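Local atomic coordinates of sarcoplasmic calcium-binding proteins II, V, VI, and VII (Branchiostoma lanceolatum, PDB entry 2SAS), a protein that binds calcium ions through EF-hand loops and seems to be more abundant in fast-contracting muscles, with no functional role established from this. Residues K9-F12 and T13-F16; D64-G67 and R68-N72; V77-E80 and E81-A84. One frame throughout, in Å; residues are numbered along the deposited sequence.

Contact 1 (9-16) is the buried one, about two turns of helix 4-18 in the first EF-hand, where a phenylalanine stack and a lysine-aspartate bridge share the helix and both touch the second subunit. Contacts 2 and 3 are partly buried and belong to the second EF-hand: 64-72 runs off helix 48-69 into the loop, with a salt bridge and the first calcium ligands, and 77-84 leaves that loop into helix 79-91, with Trp79 packing and a capping box. They share one calcium ion and its water, with Ile71 N bonded to Glu81 OE2. Contact 3 also touches contact 1 through Tyr82 and Trp79, whereas contacts 1 and 2 do not meet, their centres about 17 Å apart.

Contact 1 (K9-F12 and T13-F16); sequences KIKF and TFDF
Lys11 reaches along helix 4-18 to Asp15, one turn on, and its chain can be followed atom by atom. CB leaves the backbone heading away from the next turn. A bend at chi2 (46°) then swings the chain back, and CG comes 4.0 Å from Asp15 OD2. CD and CE pass beside the carboxylate, CD lying 3.8 Å and CE 3.7 Å from Asp15 OD1. A second bend, at chi4 (75°), brings NZ down onto the acid. There it forms a salt bridge with OD1 at 2.7 Å, entering on the syn side and only slightly out of the carboxylate plane; the bond from NZ to OD2 is weak.

Under this bridge Asp15 N bonds almost straight to Lys11 O, so the pair is tied by backbone as well as by side chain. Phe12 and Phe16 repeat the same spacing with rings: an offset stack with centroids 4.8 Å apart and planes nearly parallel. Phe12 CE2 lies over the centre of the Phe16 ring, while Phe16 CD1 covers the Phe12 face toward its rim. Thr13 turns OG1 back to Ile10 O at 2.9 Å, and that carbonyl also accepts from Phe14 N, giving it two donors. The hydroxyl is hydrogen-bonded to Tyr82 OH as well.

Around these residues, helix 79-91 packs against Ile10, Lys11 and Phe14, with Trp79 meeting the Phe14 ring edge-to-face. Helix 158-170 touches Lys9 and Thr13 through Leu168. Gln137 of the second subunit packs on Lys11, Phe12 and Phe16, which places this side of helix 4-18 at the subunit interface.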
ATOM      1  N   LYS A   9       4.665   3.206   9.762  1.00 16.35           N
ATOM      2  CA  LYS A   9       5.526   3.933   8.825  1.00 15.48           C
ATOM      3  C   LYS A   9       6.854   3.222   8.752  1.00 16.36           C
ATOM      4  O   LYS A   9       7.469   3.240   7.678  1.00 18.09           O
ATOM      5  CB  LYS A   9       5.733   5.420   9.147  1.00 14.48           C
ATOM      6  CG  LYS A   9       4.407   6.123   9.506  1.00 11.16           C
ATOM      7  CD  LYS A   9       4.618   7.572   9.860  1.00 15.75           C
ATOM      8  CE  LYS A   9       5.686   7.752  10.947  1.00 18.69           C
ATOM      9  NZ  LYS A   9       5.764   9.105  11.498  1.00 16.50           N
ATOM     10  N   ILE A  10       7.306   2.665   9.869  1.00 16.68           N
ATOM     11  CA  ILE A  10       8.557   1.879   9.830  1.00 16.41           C
ATOM     12  C   ILE A  10       8.335   0.642   8.939  1.00 15.44           C
ATOM     13  O   ILE A  10       9.137   0.276   8.073  1.00 15.65           O
ATOM     14  CB  ILE A  10       9.164   1.598  11.225  1.00 14.66           C
ATOM     15  CG1 ILE A  10       9.692   2.953  11.832  1.00 18.05           C
ATOM     16  CG2 ILE A  10      10.380   0.664  11.042  1.00 12.76           C
ATOM     17  CD1 ILE A  10       9.744   3.028  13.376  1.00 16.89           C
ATOM     18  N   LYS A  11       7.208  -0.008   9.097  1.00 15.15           N
ATOM     19  CA  LYS A  11       6.888  -1.174   8.256  1.00 16.86           C
ATOM     20  C   LYS A  11       6.950  -0.687   6.800  1.00 17.83           C
ATOM     21  O   LYS A  11       7.608  -1.292   5.942  1.00 18.78           O
ATOM     22  CB  LYS A  11       5.590  -1.823   8.637  1.00 15.92           C
ATOM     23  CG  LYS A  11       5.301  -3.200   7.997  1.00 17.20           C
ATOM     24  CD  LYS A  11       6.530  -4.126   8.072  1.00 14.40           C
ATOM     25  CE  LYS A  11       6.086  -5.552   7.830  1.00 17.68           C
ATOM     26  NZ  LYS A  11       5.796  -5.769   6.374  1.00 17.69           N
ATOM     27  N   PHE A  12       6.289   0.451   6.544  1.00 17.40           N
ATOM     28  CA  PHE A  12       6.257   1.082   5.239  1.00 16.08           C
ATOM     29  C   PHE A  12       7.621   1.157   4.606  1.00 15.77           C
ATOM     30  O   PHE A  12       7.750   0.713   3.446  1.00 17.65           O
ATOM     31  CB  PHE A  12       5.562   2.429   5.215  1.00 16.06           C
ATOM     32  CG  PHE A  12       5.424   3.075   3.869  1.00 15.84           C
ATOM     33  CD1 PHE A  12       6.413   3.897   3.362  1.00 14.70           C
ATOM     34  CD2 PHE A  12       4.256   2.842   3.121  1.00 16.83           C
ATOM     35  CE1 PHE A  12       6.248   4.528   2.118  1.00 15.86           C
ATOM     36  CE2 PHE A  12       4.083   3.477   1.883  1.00 15.65           C
ATOM     37  CZ  PHE A  12       5.075   4.316   1.389  1.00 14.47           C
ATOM     38  N   THR A  13       8.607   1.708   5.247  1.00 16.36           N
ATOM     39  CA  THR A  13       9.981   1.772   4.664  1.00 16.99           C
ATOM     40  C   THR A  13      10.614   0.412   4.515  1.00 19.36           C
ATOM     41  O   THR A  13      11.462   0.158   3.594  1.00 21.96           O
ATOM     42  CB  THR A  13      10.844   2.753   5.544  1.00 16.48           C
ATOM     43  OG1 THR A  13      11.075   2.079   6.815  1.00 17.27           O
ATOM     44  CG2 THR A  13      10.131   4.087   5.802  1.00 17.40           C
ATOM     45  N   PHE A  14      10.297  -0.535   5.397  1.00 18.50           N
ATOM     46  CA  PHE A  14      10.936  -1.879   5.297  1.00 17.57           C
ATOM     47  C   PHE A  14      10.516  -2.402   3.927  1.00 18.43           C
ATOM     48  O   PHE A  14      11.321  -2.689   3.049  1.00 18.04           O
ATOM     49  CB  PHE A  14      10.507  -2.762   6.474  1.00 17.02           C
ATOM     50  CG  PHE A  14      11.080  -4.128   6.636  1.00 13.64           C
ATOM     51  CD1 PHE A  14      12.315  -4.341   7.258  1.00 14.23           C
ATOM     52  CD2 PHE A  14      10.399  -5.238   6.170  1.00 14.94           C
ATOM     53  CE1 PHE A  14      12.870  -5.616   7.378  1.00 11.33           C
ATOM     54  CE2 PHE A  14      10.893  -6.529   6.276  1.00 13.31           C
ATOM     55  CZ  PHE A  14      12.136  -6.683   6.889  1.00 13.35           C
ATOM     56  N   ASP A  15       9.191  -2.437   3.781  1.00 18.57           N
ATOM     57  CA  ASP A  15       8.486  -2.978   2.648  1.00 17.80           C
ATOM     58  C   ASP A  15       8.649  -2.367   1.276  1.00 17.62           C
ATOM     59  O   ASP A  15       8.641  -3.129   0.303  1.00 19.53           O
ATOM     60  CB  ASP A  15       6.967  -3.000   2.950  1.00 17.02           C
ATOM     61  CG  ASP A  15       6.510  -4.075   3.887  1.00 18.88           C
ATOM     62  OD1 ASP A  15       7.342  -4.823   4.399  1.00 19.31           O
ATOM     63  OD2 ASP A  15       5.277  -4.191   4.099  1.00 20.25           O
ATOM     64  N   PHE A  16       8.667  -1.059   1.187  1.00 18.23           N
ATOM     65  CA  PHE A  16       8.733  -0.310  -0.063  1.00 16.48           C
ATOM     66  C   PHE A  16      10.107   0.194  -0.370  1.00 15.37           C
ATOM     67  O   PHE A  16      10.492   0.352  -1.534  1.00 17.69           O
ATOM     68  CB  PHE A  16       7.754   0.899   0.016  1.00 17.48           C
ATOM     69  CG  PHE A  16       6.343   0.418  -0.129  1.00 18.27           C
ATOM     70  CD1 PHE A  16       5.757  -0.320   0.890  1.00 20.58           C
ATOM     71  CD2 PHE A  16       5.668   0.674  -1.313  1.00 20.41           C
ATOM     72  CE1 PHE A  16       4.439  -0.825   0.722  1.00 22.28           C
ATOM     73  CE2 PHE A  16       4.366   0.201  -1.495  1.00 21.89           C
ATOM     74  CZ  PHE A  16       3.791  -0.573  -0.501  1.00 21.29           C
TER

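Contact 2 (D64-G67 and R68-N72); sequences DLKG and RADIN. With CA (calcium ion), chain C.
Asp64 and Arg68 form a salt bridge one turn apart near the end of helix 48-69. Arg68 NE gives its hydrogen to Asp64 OD1 at 2.5 Å; the oxygen lies in the guanidinium plane, but NE meets it from above the carboxylate plane, and the two flat groups are turned 53° against each other. A weak bond from NH2 reaches OD2. With chi1 at -174° the Asp64 carboxylate swings to the arginine's side.

At the other end of the segment, Asp70 OD1 binds the calcium ion at 1.9 Å, and Asn72 OD1 and a water are further ligands. Asp74, Val76 O and Glu81 complete the site. Between these poles the helix ends in main-chain bonds: Leu65 O accepts from both Arg68 N and Ala69 N, and Lys66 O takes Asp70 N at 3.0 Å.

Packing is thin, with Leu65 CD1 lying 4.4 Å from Ala69 CB and Met85 of helix 79-91 touching both. Asp70 is the first residue to leave helical geometry. The incoming helix thus hands the chain to the first ligands of a calcium-binding loop, the helix-loop-helix of an EF-hand.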
ATOM      1  N   ASP A  64      26.524  -1.041   6.115  1.00 23.89           N
ATOM      2  CA  ASP A  64      26.194  -0.215   7.298  1.00 22.90           C
ATOM      3  C   ASP A  64      24.886  -0.688   7.911  1.00 22.62           C
ATOM      4  O   ASP A  64      24.784  -0.574   9.158  1.00 24.90           O
ATOM      5  CB  ASP A  64      26.117   1.259   6.929  1.00 25.00           C
ATOM      6  CG  ASP A  64      25.933   2.184   8.118  1.00 26.69           C
ATOM      7  OD1 ASP A  64      24.758   2.440   8.457  1.00 27.83           O
ATOM      8  OD2 ASP A  64      26.912   2.675   8.682  1.00 27.10           O
ATOM      9  N   LEU A  65      23.930  -1.133   7.115  1.00 19.74           N
ATOM     10  CA  LEU A  65      22.668  -1.586   7.726  1.00 18.79           C
ATOM     11  C   LEU A  65      22.939  -2.909   8.473  1.00 19.44           C
ATOM     12  O   LEU A  65      22.574  -2.985   9.665  1.00 17.94           O
ATOM     13  CB  LEU A  65      21.555  -1.614   6.712  1.00 16.80           C
ATOM     14  CG  LEU A  65      20.211  -2.238   7.106  1.00 14.71           C
ATOM     15  CD1 LEU A  65      19.534  -1.408   8.145  1.00 12.95           C
ATOM     16  CD2 LEU A  65      19.394  -2.383   5.820  1.00 15.52           C
ATOM     17  N   LYS A  66      23.483  -3.876   7.756  1.00 18.85           N
ATOM     18  CA  LYS A  66      23.825  -5.198   8.305  1.00 19.48           C
ATOM     19  C   LYS A  66      24.593  -5.067   9.622  1.00 19.58           C
ATOM     20  O   LYS A  66      24.268  -5.733  10.621  1.00 20.00           O
ATOM     21  CB  LYS A  66      24.698  -6.001   7.346  1.00 18.95           C
ATOM     22  CG  LYS A  66      24.614  -7.497   7.359  1.00 20.32           C
ATOM     23  CD  LYS A  66      25.521  -8.185   6.361  1.00 23.39           C
ATOM     24  CE  LYS A  66      26.980  -8.257   6.737  1.00 24.58           C
ATOM     25  NZ  LYS A  66      27.667  -6.948   6.530  1.00 27.79           N
ATOM     26  N   GLY A  67      25.611  -4.257   9.653  1.00 19.88           N
ATOM     27  CA  GLY A  67      26.444  -4.036  10.845  1.00 21.33           C
ATOM     28  C   GLY A  67      25.801  -3.332  12.001  1.00 21.45           C
ATOM     29  O   GLY A  67      26.391  -3.159  13.087  1.00 22.04           O
ATOM     30  N   ARG A  68      24.576  -2.872  11.871  1.00 22.71           N
ATOM     31  CA  ARG A  68      23.843  -2.157  12.904  1.00 22.74           C
ATOM     32  C   ARG A  68      22.583  -2.879  13.380  1.00 22.45           C
ATOM     33  O   ARG A  68      22.146  -2.658  14.536  1.00 24.40           O
ATOM     34  CB  ARG A  68      23.294  -0.832  12.413  1.00 23.16           C
ATOM     35  CG  ARG A  68      24.170   0.370  12.288  1.00 26.34           C
ATOM     36  CD  ARG A  68      23.347   1.507  11.725  1.00 28.91           C
ATOM     37  NE  ARG A  68      24.188   2.391  10.930  1.00 30.21           N
ATOM     38  CZ  ARG A  68      24.993   3.269  11.544  1.00 33.38           C
ATOM     39  NH1 ARG A  68      24.927   3.359  12.875  1.00 34.83           N
ATOM     40  NH2 ARG A  68      25.814   4.082  10.882  1.00 35.28           N
ATOM     41  N   ALA A  69      22.000  -3.627  12.486  1.00 20.82           N
ATOM     42  CA  ALA A  69      20.724  -4.274  12.791  1.00 19.78           C
ATOM     43  C   ALA A  69      20.811  -5.768  12.856  1.00 18.38           C
ATOM     44  O   ALA A  69      19.925  -6.330  13.492  1.00 17.89           O
ATOM     45  CB  ALA A  69      19.654  -3.817  11.769  1.00 18.77           C
ATOM     46  N   ASP A  70      21.837  -6.352  12.249  1.00 18.29           N
ATOM     47  CA  ASP A  70      21.921  -7.819  12.302  1.00 19.98           C
ATOM     48  C   ASP A  70      22.558  -8.257  13.649  1.00 21.31           C
ATOM     49  O   ASP A  70      23.774  -8.515  13.714  1.00 20.72           O
ATOM     50  CB  ASP A  70      22.680  -8.352  11.129  1.00 19.89           C
ATOM     51  CG  ASP A  70      22.526  -9.852  10.936  1.00 19.96           C
ATOM     52  OD1 ASP A  70      21.476 -10.449  11.294  1.00 16.42           O
ATOM     53  OD2 ASP A  70      23.507 -10.321  10.347  1.00 19.69           O
ATOM     54  N   ILE A  71      21.687  -8.385  14.617  1.00 21.59           N
ATOM     55  CA  ILE A  71      22.122  -8.771  15.956  1.00 24.35           C
ATOM     56  C   ILE A  71      22.732 -10.156  16.059  1.00 24.98           C
ATOM     57  O   ILE A  71      23.786 -10.219  16.745  1.00 25.39           O
ATOM     58  CB  ILE A  71      20.991  -8.480  16.996  1.00 25.00           C
ATOM     59  CG1 ILE A  71      20.661  -6.951  17.015  1.00 25.62           C
ATOM     60  CG2 ILE A  71      21.447  -8.971  18.395  1.00 27.29           C
ATOM     61  CD1 ILE A  71      21.915  -6.027  17.229  1.00 23.70           C
ATOM     62  N   ASN A  72      22.201 -11.200  15.453  1.00 25.50           N
ATOM     63  CA  ASN A  72      22.731 -12.556  15.503  1.00 25.89           C
ATOM     64  C   ASN A  72      23.656 -12.938  14.348  1.00 27.26           C
ATOM     65  O   ASN A  72      23.770 -14.167  14.085  1.00 29.33           O
ATOM     66  CB  ASN A  72      21.656 -13.663  15.521  1.00 25.49           C
ATOM     67  CG  ASN A  72      20.950 -13.631  14.190  1.00 24.84           C
ATOM     68  OD1 ASN A  72      21.033 -12.556  13.596  1.00 29.19           O
ATOM     69  ND2 ASN A  72      20.234 -14.612  13.712  1.00 28.79           N
TER
HETATM   70 CA    CA C 187      19.749 -11.330  11.426  1.00 11.24          CA
HETATM   71  O   HOH W   1      17.899 -12.675  11.419  1.00 17.75           O

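Contact 3 (V77-E80 and E81-A84); sequences VSWE and EYLA. With CA (calcium ion), chain C.
Trp79 lies over Leu83, one turn further along helix 79-91, in a CH-pi contact: Leu83 CG sits 4.1 Å from the centroid of the six-membered ring, over its face and displaced toward the rim, with CZ2 as its nearest ring atom. Trp79 CZ3 also comes to the edge of the Tyr82 ring, 3.9 Å from CD2. The indole takes a chi1 of 164°, a setting that carries the six-membered ring up the helix toward Leu83. Replacing Trp79 by an alanine would probably uncover Leu83 CG and the edge of Tyr82, and leave Ala139 O of the second subunit without the hydrogen bond it accepts from NE1. Val77 CG1 adds a smaller contact, 4.0 Å from Tyr82 CB.

This is where the second EF-hand loop passes from its short strand, paired with Ile26 of the first, into its outgoing helix. Ser78 is the N-cap, and with Glu81 it forms a capping box. Ser78 N donates to Glu81 OE1 at 3.0 Å, on the anti lone pair of that oxygen; the return bond from Glu81 N to Ser78 OG is weak, 3.5 Å long.

That same OE1 binds the calcium ion at 2.3 Å, so Ser78 N steadies a metal ligand from the second shell, while Glu81 OE2 accepts from Ile71 N.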
ATOM      1  N   VAL A  77      18.592  -9.128   7.678  1.00 21.34           N
ATOM      2  CA  VAL A  77      18.068  -8.175   8.678  1.00 19.95           C
ATOM      3  C   VAL A  77      16.568  -8.535   8.717  1.00 21.09           C
ATOM      4  O   VAL A  77      15.900  -8.487   7.660  1.00 21.84           O
ATOM      5  CB  VAL A  77      18.358  -6.718   8.400  1.00 18.65           C
ATOM      6  CG1 VAL A  77      17.571  -5.764   9.312  1.00 18.16           C
ATOM      7  CG2 VAL A  77      19.836  -6.335   8.457  1.00 17.68           C
ATOM      8  N   SER A  78      16.054  -8.942   9.876  1.00 19.30           N
ATOM      9  CA  SER A  78      14.594  -9.259   9.844  1.00 19.20           C
ATOM     10  C   SER A  78      13.858  -7.987  10.225  1.00 17.78           C
ATOM     11  O   SER A  78      14.497  -6.988  10.616  1.00 17.82           O
ATOM     12  CB  SER A  78      14.333 -10.388  10.863  1.00 19.05           C
ATOM     13  OG  SER A  78      15.055 -10.049  12.036  1.00 20.08           O
ATOM     14  N   TRP A  79      12.567  -8.054  10.140  1.00 17.86           N
ATOM     15  CA  TRP A  79      11.637  -6.983  10.527  1.00 18.51           C
ATOM     16  C   TRP A  79      11.891  -6.578  11.982  1.00 18.65           C
ATOM     17  O   TRP A  79      12.059  -5.394  12.281  1.00 19.77           O
ATOM     18  CB  TRP A  79      10.185  -7.441  10.396  1.00 16.92           C
ATOM     19  CG  TRP A  79       9.254  -6.526  11.145  1.00 19.08           C
ATOM     20  CD1 TRP A  79       8.351  -6.898  12.091  1.00 20.32           C
ATOM     21  CD2 TRP A  79       9.122  -5.109  10.981  1.00 18.92           C
ATOM     22  NE1 TRP A  79       7.637  -5.797  12.509  1.00 21.25           N
ATOM     23  CE2 TRP A  79       8.087  -4.695  11.843  1.00 19.56           C
ATOM     24  CE3 TRP A  79       9.730  -4.179  10.135  1.00 18.81           C
ATOM     25  CZ2 TRP A  79       7.631  -3.376  11.918  1.00 18.47           C
ATOM     26  CZ3 TRP A  79       9.281  -2.853  10.206  1.00 18.42           C
ATOM     27  CH2 TRP A  79       8.280  -2.463  11.085  1.00 18.58           C
ATOM     28  N   GLU A  80      11.879  -7.577  12.850  1.00 19.11           N
ATOM     29  CA  GLU A  80      12.167  -7.402  14.284  1.00 18.74           C
ATOM     30  C   GLU A  80      13.503  -6.728  14.505  1.00 17.49           C
ATOM     31  O   GLU A  80      13.584  -5.755  15.300  1.00 17.43           O
ATOM     32  CB  GLU A  80      12.163  -8.745  15.036  1.00 19.93           C
ATOM     33  CG  GLU A  80      10.877  -9.578  14.761  1.00 24.05           C
ATOM     34  CD  GLU A  80      10.925 -10.320  13.442  1.00 27.20           C
ATOM     35  OE1 GLU A  80      11.982 -10.567  12.869  1.00 28.98           O
ATOM     36  OE2 GLU A  80       9.816 -10.653  12.989  1.00 28.57           O
ATOM     37  N   GLU A  81      14.584  -7.128  13.851  1.00 16.61           N
ATOM     38  CA  GLU A  81      15.860  -6.423  14.064  1.00 17.14           C
ATOM     39  C   GLU A  81      15.807  -5.008  13.489  1.00 17.72           C
ATOM     40  O   GLU A  81      16.388  -4.076  14.088  1.00 17.90           O
ATOM     41  CB  GLU A  81      17.094  -7.125  13.555  1.00 17.26           C
ATOM     42  CG  GLU A  81      17.057  -8.663  13.747  1.00 18.22           C
ATOM     43  CD  GLU A  81      18.184  -9.357  13.060  1.00 18.68           C
ATOM     44  OE1 GLU A  81      18.139  -9.715  11.890  1.00 20.82           O
ATOM     45  OE2 GLU A  81      19.162  -9.471  13.802  1.00 19.02           O
ATOM     46  N   TYR A  82      15.122  -4.845  12.378  1.00 17.75           N
ATOM     47  CA  TYR A  82      14.925  -3.549  11.731  1.00 18.39           C
ATOM     48  C   TYR A  82      14.077  -2.657  12.653  1.00 18.46           C
ATOM     49  O   TYR A  82      14.358  -1.421  12.721  1.00 18.32           O
ATOM     50  CB  TYR A  82      14.319  -3.679  10.316  1.00 17.94           C
ATOM     51  CG  TYR A  82      14.172  -2.431   9.490  1.00 17.17           C
ATOM     52  CD1 TYR A  82      15.235  -1.794   8.826  1.00 17.75           C
ATOM     53  CD2 TYR A  82      12.939  -1.785   9.439  1.00 16.49           C
ATOM     54  CE1 TYR A  82      15.058  -0.590   8.121  1.00 16.75           C
ATOM     55  CE2 TYR A  82      12.725  -0.637   8.721  1.00 17.18           C
ATOM     56  CZ  TYR A  82      13.796  -0.023   8.045  1.00 17.79           C
ATOM     57  OH  TYR A  82      13.545   1.139   7.325  1.00 14.59           O
ATOM     58  N   LEU A  83      13.108  -3.256  13.327  1.00 18.19           N
ATOM     59  CA  LEU A  83      12.242  -2.451  14.277  1.00 18.25           C
ATOM     60  C   LEU A  83      13.159  -1.973  15.405  1.00 18.65           C
ATOM     61  O   LEU A  83      13.290  -0.781  15.709  1.00 19.63           O
ATOM     62  CB  LEU A  83      11.099  -3.328  14.716  1.00 17.16           C
ATOM     63  CG  LEU A  83       9.701  -2.782  14.855  1.00 21.01           C
ATOM     64  CD1 LEU A  83       8.864  -3.658  15.793  1.00 19.38           C
ATOM     65  CD2 LEU A  83       9.644  -1.339  15.378  1.00 20.62           C
ATOM     66  N   ALA A  84      13.852  -2.931  16.013  1.00 18.47           N
ATOM     67  CA  ALA A  84      14.837  -2.693  17.077  1.00 17.07           C
ATOM     68  C   ALA A  84      15.783  -1.598  16.717  1.00 16.72           C
ATOM     69  O   ALA A  84      16.060  -0.737  17.567  1.00 19.36           O
ATOM     70  CB  ALA A  84      15.608  -3.982  17.378  1.00 17.68           C
TER
HETATM   71 CA    CA C 187      19.749 -11.330  11.426  1.00 11.24          CA
HETATM   72  O   HOH W   1      17.899 -12.675  11.419  1.00 17.75           O